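Local coordinates for protein alpha-ketoglutarate-dependent 2,4-dichlorophenoxyacetate dioxygenase (Bradyrhizobium diazoefficiens, PDB 5BKE) that probably catalyses the 2-oxoglutarate-dependent oxidative breakdown of aryloxyalkanoate herbicides at a single metal centre, at residues E163-E168 with Q196-T201; H169-S174 with S213-K218; F120-A125 with K192-R197. All coordinates share one frame; numbering follows the deposited sequence.

Contact 2 is the buried one of the three; contacts 1 and 3 are only partly buried and draw on ordered water. Contacts 1 and 3 share Q196 and R197 on strand 194-201, while contacts 1 and 2 follow each other along strand 166-169 into helix 171-176, so all three meet on one four-stranded sheet. Their chemistry changes with place. Contact 1, farthest from the centre of the chain, is strand pairing finished by charges and bridging water. Contact 2, close to the manganese, is built from hydrogen bonds without an ion pair, and CH-pi contacts. Contact 3 lays an irregular loop from the metal-binding region against the same sheet, mostly through apolar packing and one amide.

Contact 1: residues E163-E168 with Q196-T201; sequences EDLVCE and QRLVRT
The carbonyl oxygen of E163 is gripped twice: R197 NH2 donates to E163 O over 2.9 Å, with the oxygen near the guanidinium plane, and water 1 donates to it as well. The same water donates to L165 O and accepts from R197 NE and V199 N, so it bridges the two backbones where strand 194-201 is interrupted at L198. A long, jointed arginine suits this place, since bends at chi2 (-76°) and chi3 bring the guanidinium back over its own segment to meet E163. R197 NH2 also forms a long salt bridge of 3.6 Å to E163 OE2, the two planar groups being steeply inclined, and water 2 donates to both E163 OE2 and D164 OD1. The other carboxylate oxygen of E163 pairs with K208.

Beyond the water, regular antiparallel pairing takes over. C167 and Q196 are a hydrogen-bonded pair, with C167 N to Q196 O at 2.8 Å, and V166 faces R197 as a non-hydrogen-bonded pair. L198 N adds an almost straight bond (173°) to L165 O. The forked leucine serves two neighbours: L198 CD1 rests 3.8 Å from C167 SG, and CD2 lies beside L165 CB. Strands 166-169 and 194-201 are thus the inner pair of a four-stranded antiparallel sheet, flanked by 216-219 and 208-210, and helix 224-238 packs on L165, C167 and L198.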
# COMPACT_ATOMS: atom_id res chain seq x y z
N GLU C 163 8.91 18.84 -23.07
CA GLU C 163 7.52 19.31 -22.94
C GLU C 163 7.12 20.46 -23.89
O GLU C 163 6.07 20.38 -24.54
CB GLU C 163 7.18 19.64 -21.46
CG GLU C 163 5.78 20.20 -21.18
CD GLU C 163 4.63 19.24 -21.49
OE1 GLU C 163 4.77 18.02 -21.25
OE2 GLU C 163 3.57 19.70 -21.96
N ASP C 164 7.95 21.49 -23.97
CA ASP C 164 7.61 22.70 -24.74
C ASP C 164 8.38 22.85 -26.05
O ASP C 164 8.25 23.86 -26.74
CB ASP C 164 7.77 23.96 -23.87
CG ASP C 164 6.84 23.97 -22.67
OD1 ASP C 164 5.61 24.04 -22.86
OD2 ASP C 164 7.33 23.90 -21.53
N LEU C 165 9.15 21.82 -26.41
CA LEU C 165 9.93 21.85 -27.65
C LEU C 165 9.07 21.84 -28.92
O LEU C 165 8.00 21.22 -28.98
CB LEU C 165 10.98 20.73 -27.65
CG LEU C 165 12.08 20.77 -26.57
CD1 LEU C 165 13.06 19.63 -26.78
CD2 LEU C 165 12.81 22.11 -26.53
N VAL C 166 9.55 22.57 -29.93
CA VAL C 166 8.86 22.69 -31.22
C VAL C 166 9.79 22.19 -32.33
O VAL C 166 10.98 22.55 -32.37
CB VAL C 166 8.37 24.15 -31.47
CG1 VAL C 166 7.78 24.32 -32.85
CG2 VAL C 166 7.33 24.56 -30.43
N CYS C 167 9.24 21.36 -33.22
CA CYS C 167 9.96 20.85 -34.40
C CYS C 167 9.53 21.54 -35.69
O CYS C 167 8.37 21.92 -35.84
CB CYS C 167 9.75 19.33 -34.54
SG CYS C 167 10.22 18.32 -33.12
N GLU C 168 10.47 21.68 -36.62
CA GLU C 168 10.19 22.14 -37.98
C GLU C 168 10.04 20.95 -38.92
O GLU C 168 10.98 20.16 -39.09
CB GLU C 168 11.29 23.09 -38.48
CG GLU C 168 11.42 24.35 -37.64
CD GLU C 168 12.25 25.46 -38.26
OE1 GLU C 168 12.55 25.42 -39.49
OE2 GLU C 168 12.60 26.40 -37.51
N GLN C 196 5.51 22.29 -35.37
CA GLN C 196 4.66 21.34 -34.64
C GLN C 196 5.28 21.09 -33.29
O GLN C 196 6.51 21.02 -33.16
CB GLN C 196 4.51 19.99 -35.37
CG GLN C 196 4.07 20.03 -36.83
CD GLN C 196 2.57 20.18 -37.05
OE1 GLN C 196 1.79 20.28 -36.10
NE2 GLN C 196 2.16 20.20 -38.30
N ARG C 197 4.43 20.94 -32.28
CA ARG C 197 4.85 20.50 -30.94
C ARG C 197 5.47 19.10 -31.01
O ARG C 197 4.98 18.25 -31.75
CB ARG C 197 3.66 20.45 -29.99
CG ARG C 197 3.02 21.79 -29.65
CD ARG C 197 3.84 22.59 -28.64
NE ARG C 197 4.03 21.90 -27.36
CZ ARG C 197 3.16 21.92 -26.35
NH1 ARG C 197 2.02 22.57 -26.47
NH2 ARG C 197 3.43 21.26 -25.23
N LEU C 198 6.55 18.90 -30.25
CA LEU C 198 7.15 17.58 -30.07
C LEU C 198 6.25 16.70 -29.21
O LEU C 198 6.20 15.48 -29.40
CB LEU C 198 8.55 17.70 -29.46
CG LEU C 198 9.43 16.45 -29.25
CD1 LEU C 198 9.62 15.64 -30.53
CD2 LEU C 198 10.78 16.82 -28.66
N VAL C 199 5.55 17.32 -28.27
CA VAL C 199 4.64 16.60 -27.37
C VAL C 199 3.22 17.10 -27.61
O VAL C 199 2.94 18.31 -27.47
CB VAL C 199 5.04 16.77 -25.89
CG1 VAL C 199 4.07 16.01 -24.97
CG2 VAL C 199 6.47 16.28 -25.66
N ARG C 200 2.34 16.18 -27.98
CA ARG C 200 0.95 16.54 -28.29
C ARG C 200 -0.05 15.86 -27.36
O ARG C 200 0.27 14.84 -26.74
CB ARG C 200 0.64 16.34 -29.78
CG ARG C 200 0.55 14.89 -30.25
CD ARG C 200 0.53 14.80 -31.77
NE ARG C 200 -0.62 15.45 -32.40
CZ ARG C 200 -0.86 15.47 -33.72
NH1 ARG C 200 -0.02 14.86 -34.56
NH2 ARG C 200 -1.93 16.08 -34.21
N THR C 201 -1.24 16.46 -27.24
CA THR C 201 -2.29 15.92 -26.38
C THR C 201 -3.53 15.60 -27.21
O THR C 201 -4.05 16.46 -27.91
CB THR C 201 -2.62 16.90 -25.22
OG1 THR C 201 -1.47 17.03 -24.37
CG2 THR C 201 -3.78 16.41 -24.36
O HOH W 1 6.07 20.12 -27.26
O HOH W 2 3.24 22.46 -22.22

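Contact 2: residues H169-S174 with S213-K218; sequences HSLMYS and SSHAGK
Two hydrogen bonds join H169-S174 to S213-K218. S170 N donates to H215 O at 3.0 Å, approaching from above the carbonyl plane, where the chain leaves its strand for helix 171-176. S174 OG and H215 ND1 share the other, 2.8 Å long, with the hydroxyl in the plane of the imidazole at its edge. Serine is small enough to sit this close: chi1 of 57° puts S174 OG between its own backbone N and carbonyl carbon, facing the ring. S170 meanwhile acts as N-cap, its OG accepting from M172 N and also bonded to F191 O.

CH-pi contacts form the second group. A216 CB stands over the centre of the H169 ring, 3.8 Å from the centroid, while H169 ND1 bonds to S119. G217 CA lies 3.6 Å from the centroid of the Y173 ring; glycine, with no side chain, lets its CA come this close. The ring edge at Y173 CD2 lies 3.3 Å from H215 O, and the hydroxyl ends beside K218 CG and CD. An alanine here, keeping only CB, would probably leave G217 CA without the ring over it and open a gap toward the aliphatic part of K218.

A van der Waals contact is added by L171 CD2, 3.6 Å from H215 CE1. F120 adds an edge-to-face contact to the H215 ring. The segments thus join without an ion pair, through hydrogen bonds and carbons over ring faces, with the H215 side chain about 7 Å from the manganese.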
# COMPACT_ATOMS: atom_id res chain seq x y z
N HIS C 169 8.85 20.80 -39.50
CA HIS C 169 8.55 19.69 -40.39
C HIS C 169 8.50 20.16 -41.85
O HIS C 169 7.85 21.17 -42.17
CB HIS C 169 7.20 19.07 -40.08
CG HIS C 169 7.12 18.35 -38.77
ND1 HIS C 169 6.83 17.01 -38.68
CD2 HIS C 169 7.23 18.80 -37.49
CE1 HIS C 169 6.78 16.65 -37.41
NE2 HIS C 169 7.01 17.72 -36.66
N SER C 170 9.16 19.41 -42.73
CA SER C 170 9.14 19.64 -44.16
C SER C 170 9.43 18.34 -44.92
O SER C 170 10.28 17.55 -44.49
CB SER C 170 10.19 20.68 -44.55
OG SER C 170 10.27 20.82 -45.96
N LEU C 171 8.75 18.15 -46.05
CA LEU C 171 9.09 17.09 -47.00
C LEU C 171 10.55 17.13 -47.46
O LEU C 171 11.13 16.10 -47.78
CB LEU C 171 8.16 17.08 -48.21
CG LEU C 171 6.81 16.39 -48.00
CD1 LEU C 171 5.76 16.89 -48.99
CD2 LEU C 171 6.92 14.87 -48.05
N MET C 172 11.15 18.33 -47.43
CA MET C 172 12.56 18.50 -47.77
C MET C 172 13.52 17.85 -46.75
O MET C 172 14.64 17.47 -47.10
CB MET C 172 12.90 19.99 -47.94
CG MET C 172 12.12 20.70 -49.04
SD MET C 172 12.75 22.36 -49.43
CE MET C 172 12.14 23.35 -48.06
N TYR C 173 13.08 17.74 -45.49
CA TYR C 173 13.89 17.08 -44.45
C TYR C 173 13.90 15.56 -44.58
O TYR C 173 14.97 14.93 -44.52
CB TYR C 173 13.45 17.48 -43.05
CG TYR C 173 13.84 18.88 -42.59
CD1 TYR C 173 15.17 19.31 -42.64
CD2 TYR C 173 12.88 19.75 -42.05
CE1 TYR C 173 15.53 20.58 -42.20
CE2 TYR C 173 13.22 21.02 -41.60
CZ TYR C 173 14.55 21.43 -41.68
OH TYR C 173 14.91 22.69 -41.24
N SER C 174 12.72 14.97 -44.78
CA SER C 174 12.58 13.53 -44.94
C SER C 174 13.24 13.02 -46.23
O SER C 174 13.94 12.01 -46.19
CB SER C 174 11.12 13.10 -44.88
OG SER C 174 10.35 13.78 -45.85
N SER C 213 8.37 12.11 -36.51
CA SER C 213 8.19 12.05 -37.97
C SER C 213 9.49 12.31 -38.70
O SER C 213 10.30 13.17 -38.29
CB SER C 213 7.13 13.07 -38.43
OG SER C 213 6.76 12.85 -39.78
N SER C 214 9.69 11.57 -39.79
CA SER C 214 10.83 11.79 -40.71
C SER C 214 10.89 13.24 -41.25
O SER C 214 11.97 13.73 -41.57
CB SER C 214 10.76 10.82 -41.88
OG SER C 214 9.58 11.03 -42.63
N HIS C 215 9.74 13.90 -41.34
CA HIS C 215 9.67 15.29 -41.82
C HIS C 215 10.30 16.31 -40.85
O HIS C 215 10.75 17.37 -41.28
CB HIS C 215 8.24 15.67 -42.18
CG HIS C 215 7.55 14.67 -43.06
ND1 HIS C 215 8.09 14.21 -44.24
CD2 HIS C 215 6.34 14.06 -42.94
CE1 HIS C 215 7.26 13.34 -44.80
NE2 HIS C 215 6.19 13.24 -44.03
N ALA C 216 10.36 15.97 -39.56
CA ALA C 216 11.00 16.81 -38.55
C ALA C 216 12.53 16.77 -38.66
O ALA C 216 13.17 15.73 -38.40
CB ALA C 216 10.53 16.43 -37.15
N GLY C 217 13.10 17.90 -39.07
CA GLY C 217 14.53 17.99 -39.32
C GLY C 217 15.31 18.85 -38.36
O GLY C 217 16.53 18.85 -38.40
N LYS C 218 14.61 19.60 -37.51
CA LYS C 218 15.26 20.33 -36.42
C LYS C 218 14.28 20.66 -35.29
O LYS C 218 13.07 20.68 -35.49
CB LYS C 218 15.97 21.60 -36.93
CG LYS C 218 15.06 22.78 -37.23
CD LYS C 218 15.85 24.04 -37.54
CE LYS C 218 16.49 24.65 -36.30
NZ LYS C 218 17.37 25.79 -36.66

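Contact 3: residues F120-A125 with K192-R197; sequences FRPIPA and KPVLQR
V194 makes the tight part of this contact, spreading its two methyl groups over the backbone of the loop. V194 CG2 comes within 3.5 Å of F120 C, and CG1 packs at 3.7 Å on P122 CD, the two side chains crossing at about a right angle. A beta-branched valine suits an extended strand that must offer a broad apolar surface, and proline gives the loop a rigid one to match.

Q196 closes the other end. Its chain is bent at chi2 (-81°), which turns the amide to the loop; NE2 donates to S119 O, just ahead of the loop segment, while OE1 bonds to T288 near the C-terminus. The P124 ring rests loosely against this amide, with P124 CD 4.0 Å from Q196 NE2. A glutamine fits because one group supplies both a donor and an acceptor.

On the looser side two waters bridge the segments. Water 3 lies 2.8 Å from both F120 O and K192 O, and water 4 sits between P122 O and Q196 OE1 beside the exposed P122. R121 turns away to R69 O and S118 OG. The loop between helix 103-108 and strand 127-132 is thereby laid along strand 194-201, which runs between strands 166-169 and 208-210 in its sheet.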
# COMPACT_ATOMS: atom_id res chain seq x y z
N PHE C 120 4.08 17.76 -42.24
CA PHE C 120 4.56 18.96 -42.96
C PHE C 120 3.47 20.00 -43.27
O PHE C 120 3.74 21.00 -43.94
CB PHE C 120 5.26 18.55 -44.27
CG PHE C 120 4.41 17.68 -45.15
CD1 PHE C 120 3.41 18.23 -45.97
CD2 PHE C 120 4.60 16.29 -45.16
CE1 PHE C 120 2.62 17.41 -46.77
CE2 PHE C 120 3.81 15.47 -45.97
CZ PHE C 120 2.82 16.03 -46.77
N ARG C 121 2.24 19.77 -42.81
CA ARG C 121 1.13 20.72 -42.98
C ARG C 121 0.80 21.43 -41.67
O ARG C 121 0.86 20.79 -40.60
CB ARG C 121 -0.14 20.02 -43.47
CG ARG C 121 -0.00 19.32 -44.80
CD ARG C 121 -1.37 18.87 -45.29
NE ARG C 121 -1.22 18.01 -46.47
CZ ARG C 121 -1.04 18.44 -47.71
NH1 ARG C 121 -0.97 19.75 -47.98
NH2 ARG C 121 -0.91 17.56 -48.70
N PRO C 122 0.43 22.73 -41.73
CA PRO C 122 0.10 23.47 -40.50
C PRO C 122 -1.03 22.81 -39.70
O PRO C 122 -1.00 22.82 -38.46
CB PRO C 122 -0.29 24.87 -41.01
CG PRO C 122 -0.46 24.74 -42.49
CD PRO C 122 0.48 23.65 -42.89
N ILE C 123 -2.01 22.24 -40.39
CA ILE C 123 -3.01 21.37 -39.76
C ILE C 123 -2.75 19.94 -40.27
O ILE C 123 -3.10 19.62 -41.41
CB ILE C 123 -4.47 21.85 -40.00
CG1 ILE C 123 -4.67 23.29 -39.48
CG2 ILE C 123 -5.44 20.92 -39.29
CD1 ILE C 123 -5.98 23.96 -39.87
N PRO C 124 -2.11 19.08 -39.44
CA PRO C 124 -1.77 17.74 -39.93
C PRO C 124 -2.99 16.81 -39.96
O PRO C 124 -3.97 17.06 -39.26
CB PRO C 124 -0.74 17.26 -38.91
CG PRO C 124 -1.14 17.93 -37.63
CD PRO C 124 -1.70 19.28 -38.03
N ALA C 125 -2.90 15.75 -40.76
CA ALA C 125 -3.98 14.78 -40.96
C ALA C 125 -4.49 14.14 -39.66
O ALA C 125 -3.75 13.99 -38.70
CB ALA C 125 -3.52 13.70 -41.91
N LYS C 192 7.72 24.64 -47.75
CA LYS C 192 8.20 25.54 -46.71
C LYS C 192 7.89 24.93 -45.32
O LYS C 192 6.74 24.56 -45.08
CB LYS C 192 7.53 26.91 -46.88
CG LYS C 192 7.99 28.01 -45.94
CD LYS C 192 7.02 29.18 -46.04
CE LYS C 192 6.88 29.93 -44.72
NZ LYS C 192 8.05 30.80 -44.43
N PRO C 193 8.91 24.80 -44.44
CA PRO C 193 8.79 24.18 -43.11
C PRO C 193 7.68 24.76 -42.23
O PRO C 193 7.49 25.98 -42.20
CB PRO C 193 10.16 24.44 -42.48
CG PRO C 193 11.08 24.46 -43.65
CD PRO C 193 10.31 25.17 -44.73
N VAL C 194 6.96 23.87 -41.54
CA VAL C 194 5.94 24.25 -40.55
C VAL C 194 6.34 23.82 -39.13
O VAL C 194 7.16 22.91 -38.95
CB VAL C 194 4.52 23.71 -40.90
CG1 VAL C 194 4.09 24.12 -42.31
CG2 VAL C 194 4.42 22.20 -40.71
N LEU C 195 5.76 24.49 -38.15
CA LEU C 195 6.04 24.22 -36.74
C LEU C 195 5.02 23.24 -36.18
O LEU C 195 3.84 23.31 -36.51
CB LEU C 195 6.04 25.52 -35.91
CG LEU C 195 7.03 26.65 -36.26
CD1 LEU C 195 6.86 27.83 -35.31
CD2 LEU C 195 8.48 26.19 -36.28
N GLN C 196 5.51 22.29 -35.37
CA GLN C 196 4.66 21.34 -34.64
C GLN C 196 5.28 21.09 -33.29
O GLN C 196 6.51 21.02 -33.16
CB GLN C 196 4.51 19.99 -35.37
CG GLN C 196 4.07 20.03 -36.83
CD GLN C 196 2.57 20.18 -37.05
OE1 GLN C 196 1.79 20.28 -36.10
NE2 GLN C 196 2.16 20.20 -38.30
N ARG C 197 4.43 20.94 -32.28
CA ARG C 197 4.85 20.50 -30.94
C ARG C 197 5.47 19.10 -31.01
O ARG C 197 4.98 18.25 -31.75
CB ARG C 197 3.66 20.45 -29.99
CG ARG C 197 3.02 21.79 -29.65
CD ARG C 197 3.84 22.59 -28.64
NE ARG C 197 4.03 21.90 -27.36
CZ ARG C 197 3.16 21.92 -26.35
NH1 ARG C 197 2.02 22.57 -26.47
NH2 ARG C 197 3.43 21.26 -25.23
O HOH W 3 6.24 21.77 -44.93
O HOH W 4 0.46 22.82 -36.07